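PDB 4WOD: taurocyamine kinase from Schistosoma mansoni, which catalyses the reversible, magnesium-dependent transfer of a phosphate group from ATP to taurocyamine, yielding N-phosphotaurocyamine and ADP. Local coordinates for residues Y35-C49 against R63-F77. The protein carries 4 engineered substitutions. Numbering follows the deposited sequence.
Sequences YQATKTSLGGTLAQC and RSCDLNAYETFRDFF. With ARG (arginine), chain B.
With chi1 at 71° Thr40 holds OG1 between its backbone N and carbonyl carbon, and Asp66, with chi1 of 57°, brings its carboxylate in from the opposite direction to meet it. Thr40 OG1 donates to Asp66 OD2 at 2.6 Å, on the syn side of the carboxylate, while accepting from the backbone N of Leu42, an ST turn, and of Gly44. The other carboxylate oxygen, OD1, takes Asn68 N at 2.8 Å on its anti lone pair, so one aspartate ties the turn 40-43 to the approach to helix 69-72.

Phe73 is the apolar centre. Leu46 CB sits over the middle of one ring face, 3.9 Å from its centroid, and Thr72 CG2 lies off-centre over the opposite face. The edge of Phe73 is turned to the face of Tyr35 in a T-shaped pair with planes at 84°, and Tyr35 OH accepts from Asp75 N at 3.2 Å. Cys49 SG meets the edge of Phe77, 3.7 Å from CZ, and accepts from Cys65 N at 3.4 Å.

The backbone of Cys49 is used as well: Arg63 N donates to its O at 2.9 Å. The guanidinium of Arg63 leads away to the bound arginine, where NH1 donates to the carboxylate oxygen OXT. Through Arg63 this largely buried contact of the N-terminal domain reaches the pocket that holds arginine, where its guanidinium probably offsets the ligand's carboxylate charge.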
ATOM      1  N   TYR A  35     -26.392 -18.216 -17.856  1.00 21.15           N
ATOM      2  CA  TYR A  35     -26.455 -19.201 -16.777  1.00 20.13           C
ATOM      3  C   TYR A  35     -27.699 -19.185 -15.882  1.00 21.37           C
ATOM      4  O   TYR A  35     -27.780 -19.959 -14.938  1.00 22.54           O
ATOM      5  CB  TYR A  35     -25.233 -19.033 -15.883  1.00 18.20           C
ATOM      6  CG  TYR A  35     -23.901 -19.389 -16.534  1.00 19.37           C
ATOM      7  CD1 TYR A  35     -23.716 -20.610 -17.181  1.00 21.00           C
ATOM      8  CD2 TYR A  35     -22.823 -18.514 -16.459  1.00 17.02           C
ATOM      9  CE1 TYR A  35     -22.491 -20.933 -17.758  1.00 20.49           C
ATOM     10  CE2 TYR A  35     -21.595 -18.831 -17.028  1.00 20.31           C
ATOM     11  CZ  TYR A  35     -21.435 -20.039 -17.668  1.00 17.06           C
ATOM     12  OH  TYR A  35     -20.209 -20.343 -18.210  1.00 20.42           O
ATOM     13  N   GLN A  36     -28.674 -18.328 -16.159  1.00 19.46           N
ATOM     14  CA  GLN A  36     -29.726 -18.120 -15.156  1.00 21.31           C
ATOM     15  C   GLN A  36     -30.658 -19.328 -14.982  1.00 22.61           C
ATOM     16  O   GLN A  36     -31.383 -19.397 -13.992  1.00 19.22           O
ATOM     17  CB  GLN A  36     -30.553 -16.880 -15.497  1.00 21.82           C
ATOM     18  CG  GLN A  36     -31.104 -16.907 -16.891  1.00 23.50           C
ATOM     19  CD  GLN A  36     -32.016 -15.730 -17.187  1.00 27.63           C
ATOM     20  OE1 GLN A  36     -32.194 -14.831 -16.356  1.00 25.73           O
ATOM     21  NE2 GLN A  36     -32.614 -15.739 -18.376  1.00 27.96           N
ATOM     22  N   ALA A  37     -30.638 -20.269 -15.927  1.00 21.00           N
ATOM     23  CA  ALA A  37     -31.440 -21.481 -15.809  1.00 19.01           C
ATOM     24  C   ALA A  37     -30.568 -22.720 -15.659  1.00 20.54           C
ATOM     25  O   ALA A  37     -31.082 -23.829 -15.508  1.00 23.71           O
ATOM     26  CB  ALA A  37     -32.387 -21.644 -17.021  1.00 20.86           C
ATOM     27  N   THR A  38     -29.253 -22.542 -15.679  1.00 19.53           N
ATOM     28  CA  THR A  38     -28.348 -23.686 -15.615  1.00 19.76           C
ATOM     29  C   THR A  38     -28.177 -24.244 -14.191  1.00 21.04           C
ATOM     30  O   THR A  38     -28.042 -23.484 -13.217  1.00 16.43           O
ATOM     31  CB  THR A  38     -26.981 -23.305 -16.200  1.00 19.20           C
ATOM     32  OG1 THR A  38     -27.182 -22.745 -17.500  1.00 22.33           O
ATOM     33  CG2 THR A  38     -26.070 -24.527 -16.308  1.00 21.95           C
ATOM     34  N   LYS A  39     -28.198 -25.575 -14.082  1.00 19.78           N
ATOM     35  CA  LYS A  39     -27.955 -26.274 -12.818  1.00 18.41           C
ATOM     36  C   LYS A  39     -26.687 -27.140 -12.892  1.00 19.11           C
ATOM     37  O   LYS A  39     -26.412 -27.765 -13.915  1.00 13.44           O
ATOM     38  CB  LYS A  39     -29.143 -27.174 -12.436  1.00 20.40           C
ATOM     39  CG  LYS A  39     -30.529 -26.598 -12.688  1.00 25.08           C
ATOM     40  CD  LYS A  39     -30.785 -25.423 -11.803  1.00 24.67           C
ATOM     41  CE  LYS A  39     -32.282 -25.112 -11.706  1.00 28.91           C
ATOM     42  NZ  LYS A  39     -32.905 -24.765 -13.018  1.00 24.79           N
ATOM     43  N   THR A  40     -25.932 -27.209 -11.797  1.00 18.18           N
ATOM     44  CA  THR A  40     -24.800 -28.134 -11.743  1.00 18.81           C
ATOM     45  C   THR A  40     -25.299 -29.573 -11.706  1.00 19.17           C
ATOM     46  O   THR A  40     -26.503 -29.824 -11.634  1.00 19.14           O
ATOM     47  CB  THR A  40     -23.921 -27.908 -10.501  1.00 14.16           C
ATOM     48  OG1 THR A  40     -24.632 -28.356  -9.342  1.00 16.04           O
ATOM     49  CG2 THR A  40     -23.568 -26.419 -10.359  1.00 13.28           C
ATOM     50  N   SER A  41     -24.376 -30.525 -11.687  1.00 18.04           N
ATOM     51  CA  SER A  41     -24.795 -31.917 -11.605  1.00 20.94           C
ATOM     52  C   SER A  41     -25.359 -32.254 -10.219  1.00 21.72           C
ATOM     53  O   SER A  41     -26.027 -33.270 -10.048  1.00 23.35           O
ATOM     54  CB  SER A  41     -23.623 -32.837 -11.943  1.00 22.27           C
ATOM     55  OG  SER A  41     -22.502 -32.493 -11.147  1.00 26.58           O
ATOM     56  N   LEU A  42     -25.089 -31.409  -9.226  1.00 17.88           N
ATOM     57  CA  LEU A  42     -25.652 -31.611  -7.897  1.00 19.51           C
ATOM     58  C   LEU A  42     -26.852 -30.693  -7.693  1.00 21.96           C
ATOM     59  O   LEU A  42     -27.386 -30.605  -6.587  1.00 21.48           O
ATOM     60  CB  LEU A  42     -24.597 -31.366  -6.805  1.00 22.88           C
ATOM     61  CG  LEU A  42     -23.469 -32.406  -6.785  1.00 19.22           C
ATOM     62  CD1 LEU A  42     -22.440 -32.078  -5.720  1.00 16.41           C
ATOM     63  CD2 LEU A  42     -24.035 -33.792  -6.565  1.00 23.02           C
ATOM     64  N   GLY A  43     -27.253 -30.006  -8.766  1.00 17.70           N
ATOM     65  CA  GLY A  43     -28.480 -29.228  -8.782  1.00 18.63           C
ATOM     66  C   GLY A  43     -28.348 -27.788  -8.328  1.00 18.56           C
ATOM     67  O   GLY A  43     -29.354 -27.097  -8.157  1.00 21.20           O
ATOM     68  N   GLY A  44     -27.122 -27.337  -8.115  1.00 17.10           N
ATOM     69  CA  GLY A  44     -26.877 -25.979  -7.651  1.00 16.08           C
ATOM     70  C   GLY A  44     -26.954 -24.942  -8.764  1.00 17.47           C
ATOM     71  O   GLY A  44     -26.793 -25.272  -9.938  1.00 16.68           O
ATOM     72  N   THR A  45     -27.208 -23.685  -8.383  1.00 16.86           N
ATOM     73  CA  THR A  45     -27.305 -22.570  -9.322  1.00 12.67           C
ATOM     74  C   THR A  45     -26.278 -21.483  -9.037  1.00 18.07           C
ATOM     75  O   THR A  45     -25.763 -21.392  -7.912  1.00 14.54           O
ATOM     76  CB  THR A  45     -28.689 -21.914  -9.265  1.00 16.99           C
ATOM     77  OG1 THR A  45     -28.882 -21.341  -7.969  1.00 13.53           O
ATOM     78  CG2 THR A  45     -29.742 -22.934  -9.501  1.00 17.12           C
ATOM     79  N   LEU A  46     -25.999 -20.649 -10.045  1.00 15.92           N
ATOM     80  CA  LEU A  46     -25.093 -19.515  -9.884  1.00 14.27           C
ATOM     81  C   LEU A  46     -25.632 -18.500  -8.873  1.00 15.53           C
ATOM     82  O   LEU A  46     -24.855 -17.874  -8.145  1.00 14.64           O
ATOM     83  CB  LEU A  46     -24.845 -18.837 -11.236  1.00 13.11           C
ATOM     84  CG  LEU A  46     -23.860 -17.671 -11.383  1.00 15.83           C
ATOM     85  CD1 LEU A  46     -22.429 -17.961 -10.840  1.00 11.20           C
ATOM     86  CD2 LEU A  46     -23.787 -17.249 -12.846  1.00 14.58           C
ATOM     87  N   ALA A  47     -26.954 -18.321  -8.840  1.00 15.16           N
ATOM     88  CA  ALA A  47     -27.580 -17.503  -7.786  1.00 15.33           C
ATOM     89  C   ALA A  47     -27.124 -17.960  -6.391  1.00 19.46           C
ATOM     90  O   ALA A  47     -26.794 -17.134  -5.536  1.00 17.02           O
ATOM     91  CB  ALA A  47     -29.110 -17.557  -7.882  1.00 14.71           C
ATOM     92  N   GLN A  48     -27.087 -19.274  -6.167  1.00 15.84           N
ATOM     93  CA  GLN A  48     -26.647 -19.767  -4.868  1.00 18.88           C
ATOM     94  C   GLN A  48     -25.195 -19.412  -4.606  1.00 20.80           C
ATOM     95  O   GLN A  48     -24.832 -19.120  -3.452  1.00 20.06           O
ATOM     96  CB  GLN A  48     -26.844 -21.281  -4.761  1.00 16.58           C
ATOM     97  CG  GLN A  48     -28.280 -21.690  -4.632  1.00 17.91           C
ATOM     98  CD  GLN A  48     -28.426 -23.187  -4.690  1.00 20.42           C
ATOM     99  OE1 GLN A  48     -27.686 -23.864  -5.407  1.00 19.62           O
ATOM    100  NE2 GLN A  48     -29.366 -23.719  -3.925  1.00 16.86           N
ATOM    101  N   CYS A  49     -24.370 -19.432  -5.665  1.00 16.02           N
ATOM    102  CA  CYS A  49     -22.954 -19.051  -5.544  1.00 15.62           C
ATOM    103  C   CYS A  49     -22.727 -17.580  -5.165  1.00 14.59           C
ATOM    104  O   CYS A  49     -21.823 -17.278  -4.396  1.00 13.58           O
ATOM    105  CB  CYS A  49     -22.195 -19.314  -6.850  1.00 14.38           C
ATOM    106  SG  CYS A  49     -22.144 -21.017  -7.442  1.00 18.89           S
ATOM    107  N   ARG A  63     -19.035 -17.727  -3.630  1.00 14.96           N
ATOM    108  CA  ARG A  63     -18.679 -19.043  -3.121  1.00 18.71           C
ATOM    109  C   ARG A  63     -19.151 -20.052  -4.150  1.00 18.41           C
ATOM    110  O   ARG A  63     -19.435 -19.683  -5.285  1.00 20.22           O
ATOM    111  CB  ARG A  63     -19.278 -19.280  -1.723  1.00 15.72           C
ATOM    112  CG  ARG A  63     -18.812 -18.235  -0.664  1.00 15.53           C
ATOM    113  CD  ARG A  63     -17.293 -18.366  -0.318  1.00 18.21           C
ATOM    114  NE  ARG A  63     -16.840 -17.486   0.773  1.00 16.34           N
ATOM    115  CZ  ARG A  63     -16.467 -16.219   0.629  1.00 19.45           C
ATOM    116  NH1 ARG A  63     -16.496 -15.631  -0.566  1.00 20.96           N
ATOM    117  NH2 ARG A  63     -16.060 -15.523   1.690  1.00 22.53           N
ATOM    118  N   SER A  64     -19.228 -21.323  -3.788  1.00 18.29           N
ATOM    119  CA  SER A  64     -19.670 -22.313  -4.758  1.00 19.64           C
ATOM    120  C   SER A  64     -20.762 -23.177  -4.162  1.00 18.93           C
ATOM    121  O   SER A  64     -20.633 -23.669  -3.045  1.00 16.00           O
ATOM    122  CB  SER A  64     -18.493 -23.170  -5.245  1.00 16.69           C
ATOM    123  OG  SER A  64     -17.692 -23.607  -4.166  1.00 16.20           O
ATOM    124  N   CYS A  65     -21.839 -23.333  -4.925  1.00 15.03           N
ATOM    125  CA  CYS A  65     -22.969 -24.161  -4.530  1.00 18.78           C
ATOM    126  C   CYS A  65     -22.570 -25.624  -4.324  1.00 18.13           C
ATOM    127  O   CYS A  65     -23.145 -26.325  -3.492  1.00 17.95           O
ATOM    128  CB  CYS A  65     -24.076 -24.051  -5.583  1.00 20.19           C
ATOM    129  SG  CYS A  65     -23.612 -24.455  -7.305  1.00 17.96           S
ATOM    130  N   ASP A  66     -21.591 -26.077  -5.100  1.00 17.34           N
ATOM    131  CA  ASP A  66     -21.016 -27.415  -4.958  1.00 14.01           C
ATOM    132  C   ASP A  66     -19.756 -27.441  -5.814  1.00 16.64           C
ATOM    133  O   ASP A  66     -19.466 -26.472  -6.509  1.00 14.21           O
ATOM    134  CB  ASP A  66     -21.995 -28.510  -5.400  1.00 12.94           C
ATOM    135  CG  ASP A  66     -22.470 -28.327  -6.835  1.00 19.14           C
ATOM    136  OD1 ASP A  66     -21.686 -28.576  -7.775  1.00 16.32           O
ATOM    137  OD2 ASP A  66     -23.645 -27.952  -7.023  1.00 19.61           O
ATOM    138  N   LEU A  67     -19.053 -28.570  -5.816  1.00 16.08           N
ATOM    139  CA  LEU A  67     -17.734 -28.644  -6.449  1.00 15.11           C
ATOM    140  C   LEU A  67     -17.792 -28.516  -7.972  1.00 15.64           C
ATOM    141  O   LEU A  67     -16.796 -28.171  -8.598  1.00 19.12           O
ATOM    142  CB  LEU A  67     -17.029 -29.950  -6.051  1.00 12.35           C
ATOM    143  CG  LEU A  67     -17.713 -31.263  -6.464  1.00 16.91           C
ATOM    144  CD1 LEU A  67     -17.182 -31.763  -7.797  1.00 23.94           C
ATOM    145  CD2 LEU A  67     -17.524 -32.344  -5.408  1.00 19.36           C
ATOM    146  N   ASN A  68     -18.957 -28.780  -8.553  1.00 17.44           N
ATOM    147  CA  ASN A  68     -19.130 -28.690  -9.990  1.00 17.10           C
ATOM    148  C   ASN A  68     -19.427 -27.288 -10.470  1.00 20.90           C
ATOM    149  O   ASN A  68     -19.602 -27.076 -11.688  1.00 18.53           O
ATOM    150  CB  ASN A  68     -20.262 -29.597 -10.460  1.00 16.82           C
ATOM    151  CG  ASN A  68     -19.989 -31.043 -10.198  1.00 29.90           C
ATOM    152  OD1 ASN A  68     -20.619 -31.653  -9.328  1.00 39.98           O
ATOM    153  ND2 ASN A  68     -19.050 -31.618 -10.945  1.00 33.92           N
ATOM    154  N   ALA A  69     -19.546 -26.349  -9.529  1.00 12.05           N
ATOM    155  CA  ALA A  69     -19.869 -24.979  -9.897  1.00 13.98           C
ATOM    156  C   ALA A  69     -18.769 -24.405 -10.778  1.00 16.66           C
ATOM    157  O   ALA A  69     -19.040 -23.638 -11.698  1.00 18.41           O
ATOM    158  CB  ALA A  69     -20.069 -24.112  -8.679  1.00 16.56           C
ATOM    159  N   TYR A  70     -17.520 -24.766 -10.489  1.00 17.34           N
ATOM    160  CA  TYR A  70     -16.407 -24.179 -11.207  1.00 18.46           C
ATOM    161  C   TYR A  70     -16.456 -24.570 -12.681  1.00 14.63           C
ATOM    162  O   TYR A  70     -16.189 -23.740 -13.547  1.00 16.93           O
ATOM    163  CB  TYR A  70     -15.073 -24.580 -10.560  1.00 17.17           C
ATOM    164  CG  TYR A  70     -14.927 -24.007  -9.157  1.00 17.86           C
ATOM    165  CD1 TYR A  70     -14.634 -22.665  -8.976  1.00 16.71           C
ATOM    166  CD2 TYR A  70     -15.108 -24.794  -8.031  1.00 13.84           C
ATOM    167  CE1 TYR A  70     -14.513 -22.120  -7.729  1.00 16.49           C
ATOM    168  CE2 TYR A  70     -14.983 -24.255  -6.759  1.00 15.41           C
ATOM    169  CZ  TYR A  70     -14.682 -22.921  -6.615  1.00 16.21           C
ATOM    170  OH  TYR A  70     -14.553 -22.358  -5.365  1.00 16.75           O
ATOM    171  N   GLU A  71     -16.834 -25.811 -12.967  1.00 14.87           N
ATOM    172  CA  GLU A  71     -17.004 -26.247 -14.346  1.00 16.46           C
ATOM    173  C   GLU A  71     -18.299 -25.722 -14.983  1.00 22.49           C
ATOM    174  O   GLU A  71     -18.276 -25.212 -16.111  1.00 21.60           O
ATOM    175  CB  GLU A  71     -16.971 -27.767 -14.423  1.00 22.13           C
ATOM    176  CG  GLU A  71     -17.203 -28.329 -15.819  1.00 28.85           C
ATOM    177  CD  GLU A  71     -16.246 -27.765 -16.874  1.00 37.18           C
ATOM    178  OE1 GLU A  71     -16.676 -27.650 -18.042  1.00 36.90           O
ATOM    179  OE2 GLU A  71     -15.078 -27.445 -16.546  1.00 33.08           O
ATOM    180  N   THR A  72     -19.405 -25.796 -14.243  1.00 17.35           N
ATOM    181  CA  THR A  72     -20.738 -25.493 -14.795  1.00 15.12           C
ATOM    182  C   THR A  72     -20.870 -24.018 -15.138  1.00 16.09           C
ATOM    183  O   THR A  72     -21.410 -23.657 -16.191  1.00 20.42           O
ATOM    184  CB  THR A  72     -21.851 -25.904 -13.815  1.00 18.52           C
ATOM    185  OG1 THR A  72     -21.664 -27.274 -13.447  1.00 20.49           O
ATOM    186  CG2 THR A  72     -23.266 -25.722 -14.453  1.00 13.23           C
ATOM    187  N   PHE A  73     -20.357 -23.154 -14.270  1.00 16.10           N
ATOM    188  CA  PHE A  73     -20.360 -21.714 -14.570  1.00 16.20           C
ATOM    189  C   PHE A  73     -18.950 -21.193 -14.845  1.00 15.72           C
ATOM    190  O   PHE A  73     -18.534 -20.135 -14.361  1.00 15.33           O
ATOM    191  CB  PHE A  73     -21.031 -20.952 -13.427  1.00 14.17           C
ATOM    192  CG  PHE A  73     -22.295 -21.610 -12.931  1.00 17.79           C
ATOM    193  CD1 PHE A  73     -23.441 -21.626 -13.725  1.00 21.17           C
ATOM    194  CD2 PHE A  73     -22.345 -22.206 -11.680  1.00 17.09           C
ATOM    195  CE1 PHE A  73     -24.617 -22.218 -13.274  1.00 16.15           C
ATOM    196  CE2 PHE A  73     -23.520 -22.813 -11.218  1.00 18.62           C
ATOM    197  CZ  PHE A  73     -24.662 -22.816 -12.021  1.00 18.01           C
ATOM    198  N   ARG A  74     -18.224 -21.933 -15.679  1.00 16.19           N
ATOM    199  CA  ARG A  74     -16.807 -21.649 -15.918  1.00 19.30           C
ATOM    200  C   ARG A  74     -16.443 -20.249 -16.433  1.00 17.93           C
ATOM    201  O   ARG A  74     -15.417 -19.706 -16.045  1.00 18.42           O
ATOM    202  CB  ARG A  74     -16.242 -22.665 -16.895  1.00 19.59           C
ATOM    203  CG  ARG A  74     -14.753 -22.504 -17.052  1.00 25.78           C
ATOM    204  CD  ARG A  74     -14.051 -23.814 -17.143  1.00 31.47           C
ATOM    205  NE  ARG A  74     -12.739 -23.629 -17.738  1.00 30.77           N
ATOM    206  CZ  ARG A  74     -12.091 -24.593 -18.375  1.00 32.28           C
ATOM    207  NH1 ARG A  74     -12.650 -25.796 -18.482  1.00 32.14           N
ATOM    208  NH2 ARG A  74     -10.907 -24.348 -18.910  1.00 32.26           N
ATOM    209  N   ASP A  75     -17.257 -19.674 -17.317  1.00 19.43           N
ATOM    210  CA  ASP A  75     -16.929 -18.358 -17.878  1.00 21.06           C
ATOM    211  C   ASP A  75     -16.838 -17.315 -16.768  1.00 21.16           C
ATOM    212  O   ASP A  75     -16.056 -16.364 -16.851  1.00 24.38           O
ATOM    213  CB  ASP A  75     -17.973 -17.896 -18.909  1.00 18.70           C
ATOM    214  CG  ASP A  75     -18.062 -18.796 -20.122  1.00 27.25           C
ATOM    215  OD1 ASP A  75     -17.173 -19.651 -20.341  1.00 24.49           O
ATOM    216  OD2 ASP A  75     -19.040 -18.625 -20.876  1.00 30.64           O
ATOM    217  N   PHE A  76     -17.667 -17.496 -15.741  1.00 20.25           N
ATOM    218  CA  PHE A  76     -17.699 -16.604 -14.586  1.00 20.06           C
ATOM    219  C   PHE A  76     -16.549 -16.911 -13.626  1.00 19.21           C
ATOM    220  O   PHE A  76     -15.758 -16.028 -13.287  1.00 18.89           O
ATOM    221  CB  PHE A  76     -19.055 -16.721 -13.869  1.00 19.97           C
ATOM    222  CG  PHE A  76     -19.110 -16.047 -12.519  1.00 20.02           C
ATOM    223  CD1 PHE A  76     -19.184 -14.660 -12.414  1.00 22.97           C
ATOM    224  CD2 PHE A  76     -19.121 -16.806 -11.344  1.00 19.29           C
ATOM    225  CE1 PHE A  76     -19.243 -14.038 -11.161  1.00 19.61           C
ATOM    226  CE2 PHE A  76     -19.180 -16.187 -10.073  1.00 17.39           C
ATOM    227  CZ  PHE A  76     -19.242 -14.804  -9.985  1.00 19.44           C
ATOM    228  N   PHE A  77     -16.453 -18.163 -13.181  1.00 19.63           N
ATOM    229  CA  PHE A  77     -15.449 -18.495 -12.156  1.00 18.00           C
ATOM    230  C   PHE A  77     -14.004 -18.387 -12.653  1.00 21.14           C
ATOM    231  O   PHE A  77     -13.125 -18.014 -11.875  1.00 19.64           O
ATOM    232  CB  PHE A  77     -15.689 -19.904 -11.594  1.00 17.48           C
ATOM    233  CG  PHE A  77     -16.742 -19.955 -10.516  1.00 17.74           C
ATOM    234  CD1 PHE A  77     -16.442 -19.566  -9.214  1.00 18.68           C
ATOM    235  CD2 PHE A  77     -18.031 -20.376 -10.804  1.00 15.00           C
ATOM    236  CE1 PHE A  77     -17.415 -19.600  -8.212  1.00 17.99           C
ATOM    237  CE2 PHE A  77     -19.007 -20.421  -9.803  1.00 17.50           C
ATOM    238  CZ  PHE A  77     -18.691 -20.023  -8.498  1.00 13.94           C
TER
HETATM  239  N   ARG B 801     -11.338 -13.236  -0.232  1.00 28.73           N
HETATM  240  CA  ARG B 801     -12.585 -13.739   0.274  1.00 33.12           C
HETATM  241  C   ARG B 801     -13.786 -12.813   0.232  1.00 26.41           C
HETATM  242  O   ARG B 801     -13.693 -11.639   0.668  1.00 23.55           O
HETATM  243  CB  ARG B 801     -12.408 -14.318   1.629  1.00 40.46           C
HETATM  244  CG  ARG B 801     -11.883 -15.713   1.583  1.00 35.81           C
HETATM  245  CD  ARG B 801     -12.980 -16.586   2.074  1.00 36.02           C
HETATM  246  NE  ARG B 801     -12.556 -17.955   2.077  1.00 35.69           N
HETATM  247  CZ  ARG B 801     -12.717 -18.749   3.097  1.00 34.97           C
HETATM  248  NH1 ARG B 801     -12.315 -19.982   3.035  1.00 37.48           N
HETATM  249  NH2 ARG B 801     -13.262 -18.287   4.188  1.00 40.28           N
HETATM  250  OXT ARG B 801     -14.746 -13.396  -0.293  1.00 22.89           O